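Local coordinates for ATP phosphoribosyltransferase (Thermotoga maritima, PDB 1USY), which probably catalyses the condensation of ATP with 5-phosphoribose 1-diphosphate, the first and rate-controlling step of histidine biosynthesis, at residues C63-L68 with E165-R170; I76-I81 with T171-N176. All blocks are in the same frame, centred on the assembly; numbering follows the deposited sequence.

Interaction 1 (C63-L68 with E165-R170). With HIS (histidine), chain S.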
loop_
_atom_site.group_PDB
_atom_site.type_symbol
_atom_site.label_atom_id
_atom_site.label_comp_id
_atom_site.label_asym_id
_atom_site.label_seq_id
_atom_site.Cartn_x
_atom_site.Cartn_y
_atom_site.Cartn_z
ATOM N N CYS G 63 -2.442 -10.962 -37.760
ATOM C CA CYS G 63 -1.717 -10.019 -36.893
ATOM C C CYS G 63 -0.265 -9.857 -37.151
ATOM O O CYS G 63 0.408 -10.849 -37.402
ATOM C CB CYS G 63 -1.722 -10.532 -35.485
ATOM S SG CYS G 63 -3.043 -9.838 -34.679
ATOM N N GLY G 64 0.222 -8.623 -36.967
ATOM C CA GLY G 64 1.644 -8.354 -36.925
ATOM C C GLY G 64 2.227 -8.745 -35.588
ATOM O O GLY G 64 1.538 -8.739 -34.563
ATOM N N THR G 65 3.510 -9.088 -35.597
ATOM C CA THR G 65 4.304 -9.235 -34.372
ATOM C C THR G 65 4.115 -8.048 -33.403
ATOM O O THR G 65 4.191 -8.201 -32.174
ATOM C CB THR G 65 5.780 -9.240 -34.738
ATOM O OG1 THR G 65 6.010 -10.060 -35.893
ATOM C CG2 THR G 65 6.598 -9.825 -33.612
ATOM N N ASP G 66 3.931 -6.859 -33.967
ATOM C CA ASP G 66 3.830 -5.656 -33.132
ATOM C C ASP G 66 2.624 -5.715 -32.194
ATOM O O ASP G 66 2.789 -5.489 -31.005
ATOM C CB ASP G 66 3.847 -4.359 -33.961
ATOM C CG ASP G 66 2.789 -4.338 -34.997
ATOM O OD1 ASP G 66 2.817 -5.221 -35.873
ATOM O OD2 ASP G 66 1.863 -3.501 -34.997
ATOM N N VAL G 67 1.438 -6.052 -32.715
ATOM C CA VAL G 67 0.270 -6.175 -31.847
ATOM C C VAL G 67 0.347 -7.415 -30.949
ATOM O O VAL G 67 -0.146 -7.359 -29.815
ATOM C CB VAL G 67 -1.112 -6.077 -32.585
ATOM C CG1 VAL G 67 -0.985 -5.422 -33.936
ATOM C CG2 VAL G 67 -1.804 -7.415 -32.700
ATOM N N LEU G 68 0.979 -8.504 -31.423
ATOM C CA LEU G 68 1.153 -9.679 -30.561
ATOM C C LEU G 68 2.035 -9.346 -29.371
ATOM O O LEU G 68 1.706 -9.664 -28.249
ATOM C CB LEU G 68 1.713 -10.898 -31.314
ATOM C CG LEU G 68 0.820 -11.545 -32.383
ATOM C CD1 LEU G 68 1.566 -12.668 -33.085
ATOM C CD2 LEU G 68 -0.454 -12.079 -31.782
ATOM N N GLU G 165 17.217 -1.216 -33.401
ATOM C CA GLU G 165 16.218 -2.117 -33.975
ATOM C C GLU G 165 15.642 -3.013 -32.863
ATOM O O GLU G 165 16.353 -3.849 -32.300
ATOM C CB GLU G 165 16.839 -2.944 -35.092
ATOM C CG GLU G 165 15.833 -3.780 -35.873
ATOM C CD GLU G 165 16.007 -5.278 -35.643
ATOM O OE1 GLU G 165 16.553 -5.971 -36.535
ATOM O OE2 GLU G 165 15.597 -5.772 -34.563
ATOM N N ILE G 166 14.375 -2.815 -32.518
ATOM C CA ILE G 166 13.812 -3.548 -31.377
ATOM C C ILE G 166 13.463 -4.971 -31.759
ATOM O O ILE G 166 13.951 -5.907 -31.140
ATOM C CB ILE G 166 12.646 -2.791 -30.687
ATOM C CG1 ILE G 166 13.188 -1.481 -30.101
ATOM C CG2 ILE G 166 12.059 -3.635 -29.549
ATOM C CD1 ILE G 166 12.166 -0.381 -29.899
ATOM N N PHE G 167 12.653 -5.145 -32.791
ATOM C CA PHE G 167 12.388 -6.472 -33.338
ATOM C C PHE G 167 11.829 -6.303 -34.754
ATOM O O PHE G 167 11.293 -5.252 -35.121
ATOM C CB PHE G 167 11.427 -7.271 -32.437
ATOM C CG PHE G 167 10.088 -6.575 -32.174
ATOM C CD1 PHE G 167 9.083 -6.595 -33.119
ATOM C CD2 PHE G 167 9.849 -5.919 -30.986
ATOM C CE1 PHE G 167 7.864 -5.969 -32.892
ATOM C CE2 PHE G 167 8.624 -5.306 -30.757
ATOM C CZ PHE G 167 7.636 -5.339 -31.715
ATOM N N VAL G 168 11.982 -7.327 -35.577
ATOM C CA VAL G 168 11.490 -7.211 -36.937
ATOM C C VAL G 168 10.089 -7.733 -36.913
ATOM O O VAL G 168 9.759 -8.550 -36.073
ATOM C CB VAL G 168 12.434 -7.903 -37.994
ATOM C CG1 VAL G 168 13.815 -8.283 -37.364
ATOM C CG2 VAL G 168 11.764 -9.067 -38.692
ATOM N N ILE G 169 9.242 -7.223 -37.789
ATOM C CA ILE G 169 7.858 -7.672 -37.781
ATOM C C ILE G 169 7.363 -8.407 -39.063
ATOM O O ILE G 169 7.641 -8.014 -40.203
ATOM C CB ILE G 169 6.910 -6.569 -37.243
ATOM C CG1 ILE G 169 7.400 -5.162 -37.531
ATOM C CG2 ILE G 169 6.961 -6.569 -35.739
ATOM C CD1 ILE G 169 6.966 -4.138 -36.466
ATOM N N ARG G 170 6.643 -9.497 -38.815
ATOM C CA ARG G 170 6.004 -10.278 -39.846
ATOM C C ARG G 170 4.515 -10.276 -39.537
ATOM O O ARG G 170 4.108 -9.888 -38.444
ATOM C CB ARG G 170 6.524 -11.732 -39.873
ATOM C CG ARG G 170 8.027 -11.939 -39.660
ATOM C CD ARG G 170 8.813 -12.287 -40.911
ATOM N NE ARG G 170 7.999 -13.072 -41.831
ATOM C CZ ARG G 170 8.413 -14.135 -42.529
ATOM N NH1 ARG G 170 9.682 -14.582 -42.461
ATOM N NH2 ARG G 170 7.537 -14.750 -43.319
HETATM N N HIS S . 5.654 -13.994 -31.076
HETATM C CA HIS S . 5.906 -14.317 -32.516
HETATM C C HIS S . 7.009 -15.376 -32.684
HETATM O O HIS S . 8.109 -15.286 -32.127
HETATM C CB HIS S . 6.239 -13.030 -33.262
HETATM C CG HIS S . 7.186 -13.196 -34.407
HETATM N ND1 HIS S . 6.863 -12.812 -35.688
HETATM C CD2 HIS S . 8.463 -13.648 -34.462
HETATM C CE1 HIS S . 7.885 -13.055 -36.490
HETATM N NE2 HIS S . 8.868 -13.567 -35.772
HETATM O OXT HIS S . 6.866 -16.373 -33.393
#
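T65 meets I169 and R170 where strand 60-64 turns into helix 65-70 beside the long antiparallel strand 160-175, part of the two-lobed fold this enzyme shares with periplasmic binding proteins. The junction illustrates how a residue in the first turn of a helix can serve a sheet and a pocket together. G64 holds the N-cap position, and T65 N donates to R170 O nearly in line with that carbonyl (C=O...N angle 171°). Along the T65 side chain, CB packs on I169 CB. Beyond it OG1 stands beside its own backbone N and anti to the carbonyl carbon (chi1 -44°), a rotation that lets it accept a hydrogen bond from R170 N at 3.0 Å, nearly straight, and brings it 2.9 Å from ND1 of the bound histidine. T65 CG2 touches the ligand's CB and also approaches F167 CD1. A valine here would probably leave R170 N without its acceptor and the ligand's ND1 without its hydroxyl neighbour. On the sheet side, D66 CB rests 4.0 Å from I169 CD1, and D66 CA lies at the edge of the F167 ring. R170 adds its aliphatic part to the pocket wall, CG lying 3.4 Å from CE1 of the histidine.

Interaction 2 (I76-I81 with T171-N176). With HIS (histidine), chain S; HIS (histidine), chain I.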
loop_
_atom_site.group_PDB
_atom_site.type_symbol
_atom_site.label_atom_id
_atom_site.label_comp_id
_atom_site.label_asym_id
_atom_site.label_seq_id
_atom_site.Cartn_x
_atom_site.Cartn_y
_atom_site.Cartn_z
ATOM N N ILE G 76 -1.903 -19.682 -31.039
ATOM C CA ILE G 76 -1.344 -20.476 -32.143
ATOM C C ILE G 76 -1.161 -19.652 -33.431
ATOM O O ILE G 76 -1.974 -18.801 -33.786
ATOM C CB ILE G 76 -2.262 -21.662 -32.397
ATOM C CG1 ILE G 76 -2.152 -22.693 -31.258
ATOM C CG2 ILE G 76 -1.937 -22.400 -33.697
ATOM C CD1 ILE G 76 -3.439 -23.473 -31.000
ATOM N N GLN G 77 0.102 -19.842 -33.987
ATOM C CA GLN G 77 0.528 -19.116 -35.182
ATOM C C GLN G 77 1.062 -20.071 -36.261
ATOM O O GLN G 77 2.240 -20.326 -36.332
ATOM C CB GLN G 77 1.553 -18.000 -34.834
ATOM C CG GLN G 77 1.937 -17.955 -33.378
ATOM C CD GLN G 77 2.630 -16.663 -32.863
ATOM O OE1 GLN G 77 3.513 -16.092 -33.509
ATOM N NE2 GLN G 77 2.266 -16.263 -31.660
ATOM N N PRO G 78 0.189 -20.592 -37.113
ATOM C CA PRO G 78 0.561 -21.688 -38.046
ATOM C C PRO G 78 1.488 -21.262 -39.184
ATOM O O PRO G 78 2.504 -21.965 -39.427
ATOM C CB PRO G 78 -0.774 -22.150 -38.610
ATOM C CG PRO G 78 -1.810 -21.366 -37.898
ATOM C CD PRO G 78 -1.214 -20.184 -37.248
ATOM N N PHE G 79 1.159 -20.146 -39.858
ATOM C CA PHE G 79 2.014 -19.626 -40.927
ATOM C C PHE G 79 1.889 -18.138 -41.052
ATOM O O PHE G 79 1.033 -17.563 -40.392
ATOM C CB PHE G 79 1.726 -20.292 -42.274
ATOM C CG PHE G 79 0.296 -20.370 -42.621
ATOM C CD1 PHE G 79 -0.299 -19.373 -43.389
ATOM C CD2 PHE G 79 -0.471 -21.462 -42.238
ATOM C CE1 PHE G 79 -1.671 -19.440 -43.718
ATOM C CE2 PHE G 79 -1.840 -21.549 -42.590
ATOM C CZ PHE G 79 -2.434 -20.537 -43.307
ATOM N N PHE G 80 2.738 -17.513 -41.886
ATOM C CA PHE G 80 2.682 -16.060 -42.087
ATOM C C PHE G 80 1.905 -15.641 -43.328
ATOM O O PHE G 80 1.800 -16.389 -44.286
ATOM C CB PHE G 80 4.055 -15.398 -42.179
ATOM C CG PHE G 80 5.107 -16.061 -41.389
ATOM C CD1 PHE G 80 5.472 -15.574 -40.128
ATOM C CD2 PHE G 80 5.768 -17.151 -41.909
ATOM C CE1 PHE G 80 6.458 -16.214 -39.393
ATOM C CE2 PHE G 80 6.743 -17.795 -41.188
ATOM C CZ PHE G 80 7.083 -17.347 -39.929
ATOM N N ILE G 81 1.368 -14.421 -43.278
ATOM C CA ILE G 81 0.801 -13.740 -44.421
ATOM C C ILE G 81 2.008 -12.995 -44.995
ATOM O O ILE G 81 2.684 -12.256 -44.274
ATOM C CB ILE G 81 -0.274 -12.742 -43.920
ATOM C CG1 ILE G 81 -1.420 -13.489 -43.225
ATOM C CG2 ILE G 81 -0.763 -11.808 -45.034
ATOM C CD1 ILE G 81 -2.204 -14.468 -44.063
ATOM N N THR G 171 3.720 -10.741 -40.491
ATOM C CA THR G 171 2.282 -10.883 -40.326
ATOM C C THR G 171 1.867 -12.351 -40.255
ATOM O O THR G 171 2.132 -13.150 -41.157
ATOM C CB THR G 171 1.578 -10.149 -41.447
ATOM O OG1 THR G 171 1.976 -8.767 -41.387
ATOM C CG2 THR G 171 0.079 -10.113 -41.214
ATOM N N HIS G 172 1.244 -12.693 -39.136
ATOM C CA HIS G 172 0.878 -14.062 -38.812
ATOM C C HIS G 172 -0.610 -14.206 -38.999
ATOM O O HIS G 172 -1.356 -13.281 -38.678
ATOM C CB HIS G 172 1.120 -14.327 -37.334
ATOM C CG HIS G 172 2.549 -14.223 -36.894
ATOM N ND1 HIS G 172 3.390 -15.315 -36.833
ATOM C CD2 HIS G 172 3.265 -13.167 -36.440
ATOM C CE1 HIS G 172 4.573 -14.925 -36.393
ATOM N NE2 HIS G 172 4.521 -13.628 -36.140
ATOM N N VAL G 173 -1.043 -15.373 -39.482
ATOM C CA VAL G 173 -2.406 -15.830 -39.194
ATOM C C VAL G 173 -2.359 -16.449 -37.794
ATOM O O VAL G 173 -1.393 -17.131 -37.447
ATOM C CB VAL G 173 -2.932 -16.830 -40.244
ATOM C CG1 VAL G 173 -1.902 -17.050 -41.325
ATOM C CG2 VAL G 173 -3.284 -18.150 -39.626
ATOM N N VAL G 174 -3.361 -16.163 -36.975
ATOM C CA VAL G 174 -3.393 -16.654 -35.593
ATOM C C VAL G 174 -4.727 -17.339 -35.306
ATOM O O VAL G 174 -5.759 -16.983 -35.914
ATOM C CB VAL G 174 -3.142 -15.503 -34.572
ATOM C CG1 VAL G 174 -1.827 -14.792 -34.873
ATOM C CG2 VAL G 174 -4.239 -14.502 -34.639
ATOM N N VAL G 175 -4.708 -18.308 -34.391
ATOM C CA VAL G 175 -5.876 -19.131 -34.124
ATOM C C VAL G 175 -6.087 -19.157 -32.613
ATOM O O VAL G 175 -5.136 -19.157 -31.857
ATOM C CB VAL G 175 -5.634 -20.559 -34.648
ATOM C CG1 VAL G 175 -6.893 -21.450 -34.471
ATOM C CG2 VAL G 175 -5.124 -20.535 -36.137
ATOM N N ASN G 176 -7.344 -19.195 -32.187
ATOM C CA ASN G 176 -7.709 -19.216 -30.798
ATOM C C ASN G 176 -7.467 -20.642 -30.288
ATOM O O ASN G 176 -8.161 -21.571 -30.698
ATOM C CB ASN G 176 -9.178 -18.812 -30.710
ATOM C CG ASN G 176 -9.821 -19.070 -29.329
ATOM O OD1 ASN G 176 -9.191 -18.975 -28.308
ATOM N ND2 ASN G 176 -11.120 -19.314 -29.329
HETATM N N HIS S . 5.654 -13.994 -31.076
HETATM C CA HIS S . 5.906 -14.317 -32.516
HETATM C C HIS S . 7.009 -15.376 -32.684
HETATM O O HIS S . 8.109 -15.286 -32.127
HETATM C CB HIS S . 6.239 -13.030 -33.262
HETATM C CG HIS S . 7.186 -13.196 -34.407
HETATM N ND1 HIS S . 6.863 -12.812 -35.688
HETATM C CD2 HIS S . 8.463 -13.648 -34.462
HETATM C CE1 HIS S . 7.885 -13.055 -36.490
HETATM N NE2 HIS S . 8.868 -13.567 -35.772
HETATM O OXT HIS S . 6.866 -16.373 -33.393
HETATM N N HIS I . 0.009 -25.115 -37.206
HETATM C CA HIS I . -0.275 -25.846 -38.467
HETATM C C HIS I . 0.918 -25.900 -39.422
HETATM O O HIS I . 1.375 -24.888 -39.979
HETATM C CB HIS I . -1.491 -25.268 -39.217
HETATM C CG HIS I . -1.764 -25.955 -40.517
HETATM N ND1 HIS I . -3.007 -26.436 -40.859
HETATM C CD2 HIS I . -0.938 -26.287 -41.535
HETATM C CE1 HIS I . -2.939 -27.014 -42.045
HETATM N NE2 HIS I . -1.693 -26.932 -42.476
HETATM O OXT HIS I . 1.401 -26.997 -39.693
#
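F80 and H172 form a non-hydrogen-bonded antiparallel pair where segment 76-81 leads into strand 80-93, and the contact illustrates how one strand edge can carry backbone bonds, packing and pocket walls at once. Of the backbone bonds, V175 N to I76 O (2.8 Å) and V173 N to F79 O (3.2 Å) lie on either side of the Q77-P78 turn, and I81 N to T171 O continues the pairing. Apolar packing centres on V173: CG2 lies over one face of the F79 ring and CG1 comes 3.4 Å from F79 CE1, while CG2 also meets P78 CD and I81 CD1 reaches CG1 from another direction. P78 CG also touches V175 CG2 at 3.8 Å. Polar and aromatic contacts gather round H172. The Q77 side chain runs extended beyond CG (chi2 -164°), which carries OE1 over one face of the imidazole, 3.2 Å above its plane, with amide and ring planes 73° apart. The F80 ring lies alongside H172, tilted 45° against it. At the imidazole edge, NE2 takes a weak hydrogen bond from ND1 of one bound histidine. P78 CB lies 3.3 Å from CB of a second histidine, whose carboxylate O lies at the edge of the F79 ring. H172 and Q77 thus line one histidine pocket and P78 the other, the Q77-P78 turn between them, consistent with an enzyme controlled by its pathway's end product.

The centres of the two interactions lie 13 Å apart on one mixed sheet, in which strand 160-175 runs antiparallel between strands 60-64 and 80-93. Its consecutive segments 165-170 and 171-176 supply half of each contact. Along the chain the order is 63-68, 76-81, 165-170, 171-176, so the pairings cross, and helix 65-70 with the loop after it leads from one to the other. They also touch directly: C63 O probably accepts a hydrogen bond from H172 N, and R170 makes a cation-pi contact with F80. Because both interactions wall the same bound histidine, this side of the pocket is built by pairing distant parts of one chain; the chain of another protein also reaches interaction 2, which the second histidine touches.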